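Local coordinates for chitin-binding domain 3 protein (Micromonospora aurantiaca ATCC 27029, PDB 5OPF) that probably cleaves chains of crystalline polysaccharide, most likely cellulose, by copper-dependent oxidation, as a bacterial lytic polysaccharide monooxygenase of family AA10, at residues Q16-D21 / P32-A37; W46-L51 / K101-A106; G58-A63 / Y112-V117; S127-S132 / R169-T174; I175-A178 / Q183-Y186. All blocks are in the same frame, centred on the assembly; numbering follows the deposited sequence. Where two conformers were deposited one is given.

Interaction 1: Q16-D21 / P32-A37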
# COMPACT_ATOMS: atom_id res chain seq x y z
N GLN A 16 8.38 -7.43 -6.31
CA GLN A 16 8.22 -8.87 -6.46
C GLN A 16 8.28 -9.27 -7.93
O GLN A 16 8.95 -10.24 -8.30
CB GLN A 16 6.87 -9.25 -5.85
CG GLN A 16 6.65 -10.70 -5.50
CD GLN A 16 5.39 -10.85 -4.65
OE1 GLN A 16 4.41 -10.10 -4.81
NE2 GLN A 16 5.41 -11.79 -3.72
N ARG A 17 7.57 -8.53 -8.79
CA ARG A 17 7.43 -8.98 -10.16
C ARG A 17 8.63 -8.62 -11.03
O ARG A 17 8.93 -9.36 -11.97
CB ARG A 17 6.14 -8.46 -10.77
CG ARG A 17 4.92 -9.12 -10.15
CD ARG A 17 3.56 -8.65 -10.68
NE ARG A 17 3.34 -7.23 -10.44
CZ ARG A 17 3.50 -6.27 -11.34
NH1 ARG A 17 3.81 -6.55 -12.60
NH2 ARG A 17 3.30 -5.01 -11.00
N TRP A 18 9.32 -7.52 -10.75
CA TRP A 18 10.41 -7.05 -11.60
C TRP A 18 11.76 -6.96 -10.91
O TRP A 18 12.75 -6.68 -11.59
CB TRP A 18 10.08 -5.67 -12.20
CG TRP A 18 8.90 -5.66 -13.10
CD1 TRP A 18 7.64 -5.27 -12.78
CD2 TRP A 18 8.86 -6.06 -14.48
NE1 TRP A 18 6.82 -5.38 -13.88
CE2 TRP A 18 7.54 -5.88 -14.93
CE3 TRP A 18 9.82 -6.54 -15.38
CZ2 TRP A 18 7.15 -6.16 -16.24
CZ3 TRP A 18 9.43 -6.83 -16.67
CH2 TRP A 18 8.11 -6.64 -17.09
N GLY A 19 11.86 -7.19 -9.59
CA GLY A 19 13.14 -7.01 -8.92
C GLY A 19 14.25 -7.85 -9.53
O GLY A 19 15.39 -7.39 -9.63
N GLY A 20 13.93 -9.08 -9.93
CA GLY A 20 14.92 -9.95 -10.55
C GLY A 20 15.32 -9.54 -11.95
O GLY A 20 16.36 -10.00 -12.44
N ASP A 21 14.52 -8.71 -12.61
CA ASP A 21 14.78 -8.26 -13.98
C ASP A 21 14.42 -6.78 -14.13
O ASP A 21 13.76 -6.37 -15.08
CB ASP A 21 14.12 -9.17 -15.04
CG ASP A 21 12.59 -9.07 -15.10
OD1 ASP A 21 11.93 -8.98 -14.05
OD2 ASP A 21 12.05 -9.12 -16.26
N PRO A 32 3.94 -0.21 -17.72
CA PRO A 32 4.42 1.18 -17.75
C PRO A 32 4.49 1.84 -16.38
O PRO A 32 5.37 2.68 -16.15
CB PRO A 32 3.42 1.89 -18.68
CG PRO A 32 2.92 0.80 -19.57
CD PRO A 32 2.88 -0.44 -18.73
N MET A 33 3.59 1.49 -15.47
CA MET A 33 3.64 2.11 -14.15
C MET A 33 4.85 1.63 -13.34
O MET A 33 5.50 2.44 -12.68
CB MET A 33 2.34 1.89 -13.37
CG MET A 33 1.14 2.65 -13.92
SD MET A 33 1.34 4.47 -13.96
CE MET A 33 1.88 4.70 -15.66
N CYS A 34 5.16 0.34 -13.37
CA CYS A 34 6.40 -0.08 -12.71
C CYS A 34 7.63 0.48 -13.42
O CYS A 34 8.63 0.83 -12.77
CB CYS A 34 6.52 -1.60 -12.54
SG CYS A 34 5.39 -2.31 -11.33
N TRP A 35 7.60 0.60 -14.75
CA TRP A 35 8.74 1.17 -15.47
C TRP A 35 9.01 2.60 -15.02
O TRP A 35 10.16 2.95 -14.70
CB TRP A 35 8.51 1.10 -16.98
CG TRP A 35 9.67 1.62 -17.82
CD1 TRP A 35 9.66 2.74 -18.60
CD2 TRP A 35 10.97 1.03 -17.98
NE1 TRP A 35 10.87 2.88 -19.24
CE2 TRP A 35 11.70 1.86 -18.87
CE3 TRP A 35 11.61 -0.10 -17.45
CZ2 TRP A 35 13.02 1.58 -19.25
CZ3 TRP A 35 12.92 -0.38 -17.83
CH2 TRP A 35 13.61 0.46 -18.71
N GLN A 36 7.99 3.46 -14.99
CA GLN A 36 8.25 4.84 -14.58
C GLN A 36 8.71 4.91 -13.14
O GLN A 36 9.52 5.78 -12.78
CB GLN A 36 7.04 5.76 -14.86
CG GLN A 36 5.73 5.40 -14.17
CD GLN A 36 5.54 6.02 -12.79
OE1 GLN A 36 5.77 7.22 -12.59
NE2 GLN A 36 5.09 5.22 -11.84
N ALA A 37 8.25 3.99 -12.30
CA ALA A 37 8.70 3.96 -10.91
C ALA A 37 10.17 3.54 -10.82
O ALA A 37 10.97 4.21 -10.17
CB ALA A 37 7.82 3.04 -10.07
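The side chain of C34 projects from the helix running through 32-37 to meet two consecutive side chains, R17 and W18, of helix 10-18. The apolar part of the contact belongs to its methylene: C34 CB lies 3.8 Å from W18 CD1, on the pyrrole side of the indole. Sulfur-aromatic contact comes next. C34 SG is 4.9 Å from the centroid of the five-membered ring, 68° off its normal, and thus touches the indole obliquely near CD1.

With chi1 at -70°, SG stands beside the backbone N and anti to the carbonyl carbon, and from there it is bonded to C14 SG. This disulfide ties helix 10-18 to helix 32-40 within the helical region that follows the first strand, which probably corresponds to the L2 region of AA10 enzymes, a region that in relatives helps to shape the substrate-binding face.

The charged part is supplied by R17, whose chain bends at chi3 (-61°) and sets NH2 3.4 Å from C34 SG, a close approach without a hydrogen bond. Its guanidinium is held by a salt bridge from NH1 to D31 and a hydrogen bond from NE to S13 OG; the same D31 oxygen takes the W18 NE1 hydrogen bond. Among the backbone acceptors of 32-37, M33 O receives Q36 NE2 at 2.9 Å, on a lone pair, as well as A37 N.

Interaction 2: W46-L51 / K101-A106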
# COMPACT_ATOMS: atom_id res chain seq x y z
N TRP A 46 13.47 -1.28 -3.82
CA TRP A 46 14.41 -1.98 -2.95
C TRP A 46 14.04 -1.78 -1.49
O TRP A 46 14.17 -2.71 -0.68
CB TRP A 46 15.85 -1.54 -3.19
CG TRP A 46 16.35 -1.73 -4.59
CD1 TRP A 46 16.99 -0.80 -5.35
CD2 TRP A 46 16.28 -2.93 -5.39
NE1 TRP A 46 17.31 -1.33 -6.58
CE2 TRP A 46 16.88 -2.63 -6.63
CE3 TRP A 46 15.75 -4.21 -5.18
CZ2 TRP A 46 16.99 -3.56 -7.65
CZ3 TRP A 46 15.85 -5.14 -6.21
CH2 TRP A 46 16.46 -4.80 -7.44
N ASN A 47 13.57 -0.58 -1.15
CA ASN A 47 13.11 -0.24 0.20
C ASN A 47 11.59 -0.29 0.29
O ASN A 47 10.95 0.57 0.91
CB ASN A 47 13.66 1.12 0.63
CG ASN A 47 15.16 1.14 0.61
OD1 ASN A 47 15.79 1.60 -0.34
ND2 ASN A 47 15.76 0.56 1.64
N TRP A 48 11.00 -1.33 -0.30
CA TRP A 48 9.55 -1.54 -0.23
C TRP A 48 9.05 -1.60 1.21
O TRP A 48 7.87 -1.33 1.45
CB TRP A 48 9.15 -2.82 -0.99
CG TRP A 48 9.76 -4.10 -0.44
CD1 TRP A 48 10.88 -4.73 -0.90
CD2 TRP A 48 9.31 -4.87 0.68
NE1 TRP A 48 11.15 -5.85 -0.15
CE2 TRP A 48 10.20 -5.95 0.83
CE3 TRP A 48 8.23 -4.76 1.57
CZ2 TRP A 48 10.04 -6.91 1.83
CZ3 TRP A 48 8.08 -5.72 2.56
CH2 TRP A 48 8.98 -6.77 2.68
N ASN A 49 9.91 -1.94 2.16
CA ASN A 49 9.54 -2.13 3.55
C ASN A 49 9.55 -0.83 4.36
O ASN A 49 9.25 -0.88 5.56
CB ASN A 49 10.47 -3.17 4.21
CG ASN A 49 11.88 -2.65 4.42
OD1 ASN A 49 12.22 -1.53 4.06
ND2 ASN A 49 12.71 -3.47 5.03
N GLY A 50 9.86 0.30 3.74
CA GLY A 50 10.14 1.52 4.48
C GLY A 50 9.28 2.72 4.14
O GLY A 50 9.72 3.86 4.28
N LEU A 51 8.03 2.48 3.72
CA LEU A 51 7.15 3.57 3.27
C LEU A 51 6.40 4.16 4.48
O LEU A 51 5.19 3.96 4.67
CB LEU A 51 6.22 3.09 2.17
CG LEU A 51 5.83 4.17 1.14
CD1 LEU A 51 5.07 3.50 -0.01
CD2 LEU A 51 5.01 5.30 1.75
N LYS A 101 -3.24 -9.15 3.88
CA LYS A 101 -2.12 -9.75 4.60
C LYS A 101 -1.02 -8.72 4.76
O LYS A 101 -0.44 -8.24 3.77
CB LYS A 101 -1.57 -10.97 3.86
CG LYS A 101 -0.49 -11.69 4.66
CD LYS A 101 0.08 -12.88 3.90
CE LYS A 101 1.32 -13.46 4.57
NZ LYS A 101 1.84 -14.65 3.82
N PHE A 102 -0.74 -8.37 6.02
CA PHE A 102 0.32 -7.43 6.36
C PHE A 102 1.52 -8.21 6.87
O PHE A 102 1.38 -9.06 7.75
CB PHE A 102 -0.14 -6.43 7.42
CG PHE A 102 0.62 -5.16 7.31
CD1 PHE A 102 1.92 -5.06 7.77
CD2 PHE A 102 0.06 -4.08 6.65
CE1 PHE A 102 2.64 -3.90 7.57
CE2 PHE A 102 0.77 -2.93 6.45
CZ PHE A 102 2.06 -2.83 6.90
N PHE A 103 2.71 -7.92 6.33
CA PHE A 103 3.96 -8.57 6.73
C PHE A 103 4.88 -7.53 7.36
O PHE A 103 5.15 -6.49 6.74
CB PHE A 103 4.62 -9.21 5.51
CG PHE A 103 5.99 -9.78 5.76
CD1 PHE A 103 6.23 -10.70 6.77
CD2 PHE A 103 7.06 -9.39 4.97
CE1 PHE A 103 7.51 -11.22 6.97
CE2 PHE A 103 8.33 -9.90 5.17
CZ PHE A 103 8.55 -10.81 6.18
N ASP A 104 5.35 -7.82 8.58
CA ASP A 104 6.26 -6.95 9.34
C ASP A 104 7.53 -7.73 9.62
O ASP A 104 7.52 -8.71 10.37
CB ASP A 104 5.59 -6.50 10.64
CG ASP A 104 6.51 -5.68 11.54
OD1 ASP A 104 7.59 -5.26 11.10
OD2 ASP A 104 6.09 -5.45 12.70
N GLN A 105 8.64 -7.30 9.02
CA GLN A 105 9.93 -7.93 9.27
C GLN A 105 10.46 -7.69 10.68
O GLN A 105 11.31 -8.45 11.15
CB GLN A 105 10.97 -7.38 8.29
CG GLN A 105 10.67 -7.72 6.86
CD GLN A 105 11.55 -6.93 5.91
OE1 GLN A 105 11.96 -5.82 6.22
NE2 GLN A 105 11.86 -7.51 4.76
N ALA A 106 9.99 -6.64 11.34
CA ALA A 106 10.63 -6.12 12.54
C ALA A 106 9.86 -6.39 13.83
O ALA A 106 10.38 -6.05 14.91
CB ALA A 106 10.84 -4.61 12.40
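Q105 divides its terminal amide between two neighbours in 46-51. Its OE1 accepts from N49 ND2 at 2.7 Å in a nearly straight bond (165° at the hydrogen). The two amides stand perpendicular: OE1 lies in the amide plane of N49, while ND2 is tilted 18° from the carbonyl plane of Q105. The other branch, Q105 NE2, comes obliquely to the indole of W48, 3.5 Å from CZ2. Beside it, W48 CH2 meets F103 CD2 at 4.0 Å, rim against rim.

Replacing Q105 with an alanine removes this amide, which would probably leave N49 ND2 without its acceptor, let the N49 amide turn more easily and take away the group packed against W48 CZ2.

One layer out, N49 CB rests on a face of the W48 ring, and both residues occupy the middle of the type I turn N47-G50. W15 and Y12 pack on the same indole. On the strand side, D104 OD1 closes an Asx turn by accepting from A106 N at 2.8 Å, and its OD2 takes the backbone N of H108. The side chain of N49 lies about 7 Å from the copper ion and touches H1; the arrangement therefore borders the histidine brace formed by H1 and H108, the hallmark of lytic polysaccharide monooxygenases.

Interaction 3: G58-A63 / Y112-V117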
# COMPACT_ATOMS: atom_id res chain seq x y z
N GLY A 58 -1.19 10.73 14.71
CA GLY A 58 -2.52 10.30 14.37
C GLY A 58 -3.22 11.12 13.32
O GLY A 58 -4.29 10.71 12.83
N ASN A 59 -2.67 12.27 12.92
CA ASN A 59 -3.34 13.14 11.96
C ASN A 59 -2.90 12.79 10.53
O ASN A 59 -2.24 13.57 9.83
CB ASN A 59 -3.06 14.60 12.28
CG ASN A 59 -3.80 15.53 11.36
OD1 ASN A 59 -4.74 15.11 10.67
ND2 ASN A 59 -3.39 16.79 11.34
N HIS A 60 -3.32 11.61 10.09
CA HIS A 60 -2.88 11.12 8.78
C HIS A 60 -3.37 12.02 7.66
O HIS A 60 -2.61 12.36 6.75
CB HIS A 60 -3.34 9.67 8.57
CG HIS A 60 -2.93 8.76 9.68
ND1 HIS A 60 -1.62 8.39 9.87
CD2 HIS A 60 -3.63 8.23 10.71
CE1 HIS A 60 -1.53 7.64 10.95
NE2 HIS A 60 -2.74 7.53 11.49
N GLN A 61 -4.64 12.42 7.70
CA GLN A 61 -5.15 13.25 6.61
C GLN A 61 -4.50 14.62 6.61
O GLN A 61 -4.33 15.22 5.54
CB GLN A 61 -6.67 13.35 6.69
CG GLN A 61 -7.26 14.06 5.51
CD GLN A 61 -8.77 14.07 5.53
OE1 GLN A 61 -9.40 13.72 6.52
NE2 GLN A 61 -9.37 14.50 4.42
N GLY A 62 -4.12 15.13 7.78
CA GLY A 62 -3.43 16.41 7.81
C GLY A 62 -2.05 16.34 7.19
O GLY A 62 -1.58 17.30 6.57
N ALA A 63 -1.38 15.20 7.35
CA ALA A 63 -0.01 15.04 6.87
C ALA A 63 0.07 14.64 5.40
O ALA A 63 1.16 14.73 4.81
CB ALA A 63 0.71 13.99 7.70
N TYR A 112 -2.91 0.21 15.53
CA TYR A 112 -4.06 -0.10 14.69
C TYR A 112 -3.55 -0.30 13.27
O TYR A 112 -2.46 0.17 12.91
CB TYR A 112 -5.13 1.01 14.71
CG TYR A 112 -4.62 2.42 14.50
CD1 TYR A 112 -4.46 2.95 13.22
CD2 TYR A 112 -4.32 3.23 15.58
CE1 TYR A 112 -3.99 4.25 13.03
CE2 TYR A 112 -3.87 4.52 15.40
CZ TYR A 112 -3.70 5.04 14.12
OH TYR A 112 -3.24 6.33 13.96
N ILE A 113 -4.35 -1.02 12.48
CA ILE A 113 -4.19 -1.05 11.03
C ILE A 113 -5.57 -0.81 10.44
O ILE A 113 -6.53 -1.51 10.79
CB ILE A 113 -3.61 -2.38 10.51
CG1 ILE A 113 -2.23 -2.65 11.11
CG2 ILE A 113 -3.52 -2.35 8.98
CD1 ILE A 113 -1.58 -3.96 10.67
N ARG A 114 -5.68 0.19 9.57
CA ARG A 114 -6.93 0.58 8.94
C ARG A 114 -6.86 0.25 7.46
O ARG A 114 -5.86 0.54 6.80
CB ARG A 114 -7.20 2.07 9.14
CG ARG A 114 -7.48 2.42 10.58
CD ARG A 114 -7.49 3.92 10.86
NE ARG A 114 -7.63 4.16 12.29
CZ ARG A 114 -7.27 5.27 12.92
NH1 ARG A 114 -6.78 6.31 12.25
NH2 ARG A 114 -7.38 5.34 14.23
N VAL A 115 -7.94 -0.33 6.93
CA VAL A 115 -8.06 -0.69 5.52
C VAL A 115 -9.21 0.10 4.91
O VAL A 115 -10.37 -0.03 5.35
CB VAL A 115 -8.27 -2.20 5.33
CG1 VAL A 115 -8.46 -2.55 3.84
CG2 VAL A 115 -7.11 -2.99 5.92
N TYR A 116 -8.89 0.89 3.90
CA TYR A 116 -9.85 1.66 3.12
C TYR A 116 -9.90 1.10 1.70
O TYR A 116 -8.91 0.59 1.18
CB TYR A 116 -9.40 3.14 3.02
CG TYR A 116 -9.32 3.86 4.34
CD1 TYR A 116 -8.18 3.80 5.13
CD2 TYR A 116 -10.39 4.60 4.80
CE1 TYR A 116 -8.12 4.45 6.34
CE2 TYR A 116 -10.34 5.26 6.02
CZ TYR A 116 -9.20 5.17 6.79
OH TYR A 116 -9.12 5.81 8.01
N VAL A 117 -11.06 1.24 1.05
CA VAL A 117 -11.20 0.90 -0.37
C VAL A 117 -11.92 2.04 -1.07
O VAL A 117 -12.87 2.62 -0.53
CB VAL A 117 -11.92 -0.44 -0.58
CG1 VAL A 117 -12.22 -0.70 -2.06
CG2 VAL A 117 -11.10 -1.59 -0.01
O HOH W 1 -6.11 8.87 13.39
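H60 and R114 bridge two backbones that stay well apart, their CA atoms 11.3 Å from each other, as the short helix 60-63 sits over a face of the mixed sheet of the immunoglobulin-like core. N59 caps that helix, its OD1 accepting from G62 N. Long side chains span the gap. H60 NE2 and Y112 OH share a straight hydrogen bond of 2.8 Å (171°), each lying at the edge of the other's ring, in plane. The second imidazole nitrogen, ND1, is bonded to Y186 OH, so both ends of the ring are fixed. A leucine in place of H60 has no ring nitrogens and would probably leave both tyrosine hydroxyls without this shared partner. R114 lies flat along Y112, its NH2 3.6 Å above the centre of the phenol ring, while its NE bonds Q139. Its guanidinium stands almost perpendicular to the imidazole, with NH1 4.0 Å from H60 CD2. In the guanidinium plane, a water accepts from R114 NH1 at 2.9 Å and donates to G58 O at 2.6 Å.

Interaction 4: S127-S132 / R169-T174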
# COMPACT_ATOMS: atom_id res chain seq x y z
N SER A 127 -7.67 9.52 -12.36
CA SER A 127 -7.92 10.47 -11.30
C SER A 127 -6.96 10.24 -10.13
O SER A 127 -6.76 9.10 -9.71
CB SER A 127 -9.34 10.28 -10.77
OG SER A 127 -10.30 10.49 -11.79
N PRO A 128 -6.39 11.31 -9.57
CA PRO A 128 -5.54 11.14 -8.39
C PRO A 128 -6.35 10.61 -7.22
O PRO A 128 -7.54 10.92 -7.09
CB PRO A 128 -5.04 12.57 -8.11
CG PRO A 128 -6.08 13.43 -8.69
CD PRO A 128 -6.59 12.73 -9.90
N LEU A 129 -5.72 9.80 -6.39
CA LEU A 129 -6.41 9.24 -5.24
C LEU A 129 -6.57 10.31 -4.17
O LEU A 129 -5.61 10.97 -3.78
CB LEU A 129 -5.61 8.06 -4.67
CG LEU A 129 -6.27 7.29 -3.52
CD1 LEU A 129 -7.56 6.63 -3.96
CD2 LEU A 129 -5.30 6.28 -2.96
N ARG A 130 -7.81 10.49 -3.71
CA ARG A 130 -8.17 11.47 -2.69
C ARG A 130 -8.72 10.76 -1.46
O ARG A 130 -9.31 9.69 -1.55
CB ARG A 130 -9.28 12.39 -3.20
CG ARG A 130 -8.98 13.07 -4.49
CD ARG A 130 -10.16 13.91 -4.95
NE ARG A 130 -9.77 14.70 -6.10
CZ ARG A 130 -8.97 15.76 -6.05
NH1 ARG A 130 -8.46 16.18 -4.89
NH2 ARG A 130 -8.67 16.40 -7.17
N TRP A 131 -8.56 11.39 -0.30
CA TRP A 131 -9.16 10.85 0.91
C TRP A 131 -10.67 10.65 0.74
O TRP A 131 -11.23 9.66 1.22
CB TRP A 131 -8.85 11.74 2.11
CG TRP A 131 -7.45 11.61 2.62
CD1 TRP A 131 -6.38 12.39 2.31
CD2 TRP A 131 -6.96 10.63 3.55
NE1 TRP A 131 -5.26 11.96 2.97
CE2 TRP A 131 -5.59 10.88 3.74
CE3 TRP A 131 -7.55 9.55 4.22
CZ2 TRP A 131 -4.80 10.12 4.60
CZ3 TRP A 131 -6.75 8.79 5.07
CH2 TRP A 131 -5.40 9.09 5.25
N SER A 132 -11.34 11.57 0.05
CA SER A 132 -12.79 11.47 -0.12
C SER A 132 -13.21 10.32 -1.03
O SER A 132 -14.40 9.97 -1.07
CB SER A 132 -13.35 12.79 -0.65
OG SER A 132 -12.85 13.08 -1.94
N ARG A 169 -11.78 -2.33 -11.27
CA ARG A 169 -10.54 -1.79 -10.74
C ARG A 169 -10.78 -0.81 -9.60
O ARG A 169 -11.60 0.12 -9.71
CB ARG A 169 -9.79 -1.07 -11.86
CG ARG A 169 -8.56 -0.30 -11.41
CD ARG A 169 -7.87 0.41 -12.56
NE ARG A 169 -7.10 -0.46 -13.45
CZ ARG A 169 -5.83 -0.80 -13.23
NH1 ARG A 169 -5.20 -0.38 -12.14
NH2 ARG A 169 -5.16 -1.53 -14.11
N HIS A 170 -10.02 -0.99 -8.52
CA HIS A 170 -10.10 -0.19 -7.30
C HIS A 170 -8.71 -0.08 -6.67
O HIS A 170 -7.75 -0.70 -7.12
CB HIS A 170 -11.14 -0.78 -6.34
CG HIS A 170 -12.52 -0.36 -6.70
ND1 HIS A 170 -12.96 0.92 -6.44
CD2 HIS A 170 -13.52 -1.00 -7.35
CE1 HIS A 170 -14.19 1.04 -6.90
NE2 HIS A 170 -14.55 -0.10 -7.47
N VAL A 171 -8.62 0.74 -5.62
CA VAL A 171 -7.41 0.86 -4.82
C VAL A 171 -7.77 0.62 -3.36
O VAL A 171 -8.75 1.17 -2.85
CB VAL A 171 -6.75 2.24 -5.00
CG1 VAL A 171 -5.45 2.33 -4.20
CG2 VAL A 171 -6.46 2.53 -6.47
N VAL A 172 -6.97 -0.22 -2.71
CA VAL A 172 -6.99 -0.41 -1.26
C VAL A 172 -5.92 0.51 -0.68
O VAL A 172 -4.80 0.60 -1.19
CB VAL A 172 -6.69 -1.88 -0.90
CG1 VAL A 172 -6.83 -2.11 0.60
CG2 VAL A 172 -7.59 -2.84 -1.68
N TYR A 173 -6.26 1.20 0.41
CA TYR A 173 -5.30 2.03 1.13
C TYR A 173 -5.24 1.53 2.56
O TYR A 173 -6.25 1.57 3.27
CB TYR A 173 -5.70 3.50 1.12
CG TYR A 173 -4.62 4.49 1.52
CD1 TYR A 173 -3.38 4.50 0.89
CD2 TYR A 173 -4.87 5.47 2.48
CE1 TYR A 173 -2.40 5.44 1.21
CE2 TYR A 173 -3.91 6.42 2.79
CZ TYR A 173 -2.69 6.41 2.15
OH TYR A 173 -1.77 7.40 2.43
N THR A 174 -4.06 1.06 2.96
CA THR A 174 -3.85 0.49 4.29
C THR A 174 -2.90 1.40 5.06
O THR A 174 -1.81 1.74 4.57
CB THR A 174 -3.30 -0.94 4.18
OG1 THR A 174 -4.23 -1.77 3.46
CG2 THR A 174 -3.09 -1.56 5.55
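Y173 and W131 make the aromatic half of this contact, and the tyrosine is the side chain to follow. Its CB leaves strand 169-174 toward the loop 127-132. CG is anti to the backbone N (chi1 -165°), which directs the ring toward the indole of W131. On the flank facing the tryptophan, CE2 is the atom that touches, 3.9 Å from W131 CH2, and CH2 lies in the plane of the phenol ring. The pair is edge-to-face: the edge of Y173 points to the face of the six-membered ring of W131, with centroids 5.7 Å apart and planes at 85°. At the tip, Y173 OH is hydrogen-bonded to L69 O, which anchors the outer end of the ring, while W131 NE1 is taken by I64 O.

Two residues earlier on both segments, a purely aliphatic touch repeats the pairing: L129 CD2 meets V171 CG1 at 4.1 Å, the branches crossing at a slant. The loop thus lays alternate side chains, L129 and W131, over alternate residues of the strand.

In the fold, L129 and Y173 also pack on C188 of the neighbouring strand 183-192. W131 reaches over to H60 and Q61, so that the loop closes against helix 60-63 on one face of the mixed sheet.

Interaction 5: I175-A178 / Q183-Y186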
# COMPACT_ATOMS: atom_id res chain seq x y z
N ILE A 175 -3.30 1.76 6.28
CA ILE A 175 -2.50 2.58 7.18
C ILE A 175 -2.13 1.73 8.39
O ILE A 175 -3.01 1.23 9.10
CB ILE A 175 -3.26 3.84 7.65
CG1 ILE A 175 -3.71 4.67 6.45
CG2 ILE A 175 -2.37 4.67 8.62
CD1 ILE A 175 -4.50 5.92 6.81
N TRP A 176 -0.83 1.55 8.62
CA TRP A 176 -0.31 0.85 9.78
C TRP A 176 0.33 1.86 10.73
O TRP A 176 1.31 2.52 10.36
CB TRP A 176 0.76 -0.15 9.35
CG TRP A 176 1.53 -0.87 10.44
CD1 TRP A 176 1.11 -1.21 11.71
CD2 TRP A 176 2.85 -1.40 10.30
NE1 TRP A 176 2.11 -1.92 12.35
CE2 TRP A 176 3.18 -2.05 11.50
CE3 TRP A 176 3.79 -1.38 9.27
CZ2 TRP A 176 4.40 -2.69 11.69
CZ3 TRP A 176 5.00 -2.00 9.46
CH2 TRP A 176 5.29 -2.66 10.65
N GLN A 177 -0.21 1.99 11.94
CA GLN A 177 0.43 2.75 13.00
C GLN A 177 1.20 1.75 13.84
O GLN A 177 0.60 0.92 14.54
CB GLN A 177 -0.62 3.49 13.84
CG GLN A 177 -0.03 4.32 14.98
CD GLN A 177 0.71 5.55 14.50
OE1 GLN A 177 0.36 6.15 13.50
NE2 GLN A 177 1.73 5.95 15.24
N ALA A 178 2.52 1.78 13.75
CA ALA A 178 3.36 0.83 14.48
C ALA A 178 3.43 1.21 15.96
O ALA A 178 3.17 2.36 16.33
CB ALA A 178 4.76 0.80 13.87
N GLN A 183 5.33 6.05 14.22
CA GLN A 183 5.78 5.74 12.87
C GLN A 183 4.61 5.09 12.16
O GLN A 183 4.03 4.13 12.68
CB GLN A 183 6.97 4.78 12.93
CG GLN A 183 7.60 4.47 11.59
CD GLN A 183 8.65 3.37 11.70
OE1 GLN A 183 8.31 2.22 11.90
NE2 GLN A 183 9.92 3.74 11.60
N SER A 184 4.24 5.64 11.01
CA SER A 184 3.05 5.22 10.29
C SER A 184 3.38 4.94 8.83
O SER A 184 4.15 5.67 8.20
CB SER A 184 1.97 6.31 10.42
OG SER A 184 2.50 7.60 10.19
N TYR A 185 2.77 3.88 8.30
CA TYR A 185 3.03 3.40 6.95
C TYR A 185 1.77 3.50 6.10
O TYR A 185 0.66 3.27 6.60
CB TYR A 185 3.47 1.93 6.98
CG TYR A 185 4.76 1.64 7.71
CD1 TYR A 185 4.86 1.77 9.10
CD2 TYR A 185 5.89 1.16 7.04
CE1 TYR A 185 6.03 1.46 9.78
CE2 TYR A 185 7.07 0.86 7.71
CZ TYR A 185 7.14 1.01 9.07
OH TYR A 185 8.31 0.70 9.73
N TYR A 186 1.95 3.78 4.81
CA TYR A 186 0.86 4.15 3.91
C TYR A 186 0.97 3.33 2.64
O TYR A 186 1.85 3.57 1.81
CB TYR A 186 0.94 5.65 3.60
CG TYR A 186 0.86 6.47 4.87
CD1 TYR A 186 -0.37 6.77 5.43
CD2 TYR A 186 2.00 6.90 5.52
CE1 TYR A 186 -0.46 7.48 6.64
CE2 TYR A 186 1.94 7.61 6.71
CZ TYR A 186 0.71 7.90 7.27
OH TYR A 186 0.66 8.61 8.45
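A beta hairpin of strands 169-178 and 183-192 places W176 directly beside Y185, one of the residues of the copper site. The segments run antiparallel at 163°, their axes 4.7 Å apart. W176 and Y185 form a hydrogen-bonded pair, N to O in both directions (W176 N to Y185 O 3.0 Å, Y185 N to W176 O 2.9 Å), and A178 N donates to Q183 O. I175 with Y186 and Q177 with S184 are the non-hydrogen-bonded pairs.

On the face carrying W176 and Y185 the side chains lie side by side and point the same way. Their rings make an offset stack, with centroids 4.4 Å apart and planes at 28°; W176 CE3 comes over one face of the phenol, 3.3 Å from CD1. The indole is steadied by NE1, which bonds G109 O.

The other face is built from I175, Q177, S184 and Y186. I175 CG2 touches Y186 CE1 at 3.9 Å, and S184 OG and Y186 OH share a hydrogen bond of 2.7 Å.

Y185 OH donates to Q183 OE1 at 2.6 Å, from well above the carbonyl plane, and is also hydrogen-bonded to H1 N. Stacked by W176 and gripped at its hydroxyl, the phenol is likely to have little freedom to swing, which would keep it in place about 3 Å from the copper ion.

Interaction 1 closes first along the chain, in the helices beyond the first strand; interactions 2 and 3 then interleave, and 4 and 5 follow. Interactions 3, 4 and 5 share the mixed sheet: strand 169-178, used by both 4 and 5, lies between 110-118 and 183-192. Centres of 3 and 5 are about 8 Å apart, with a backbone hydrogen bond from I175 N to R114 O. Interaction 2, on strand 97-104 of the other sheet, meets 5 across the sandwich, where F102 packs on W176; their centres lie about 11 Å apart and both come close to the copper site. The centres of interactions 1 and 3 are about 27 Å apart. Interaction 1 touches interaction 2 where G19 O packs on W46.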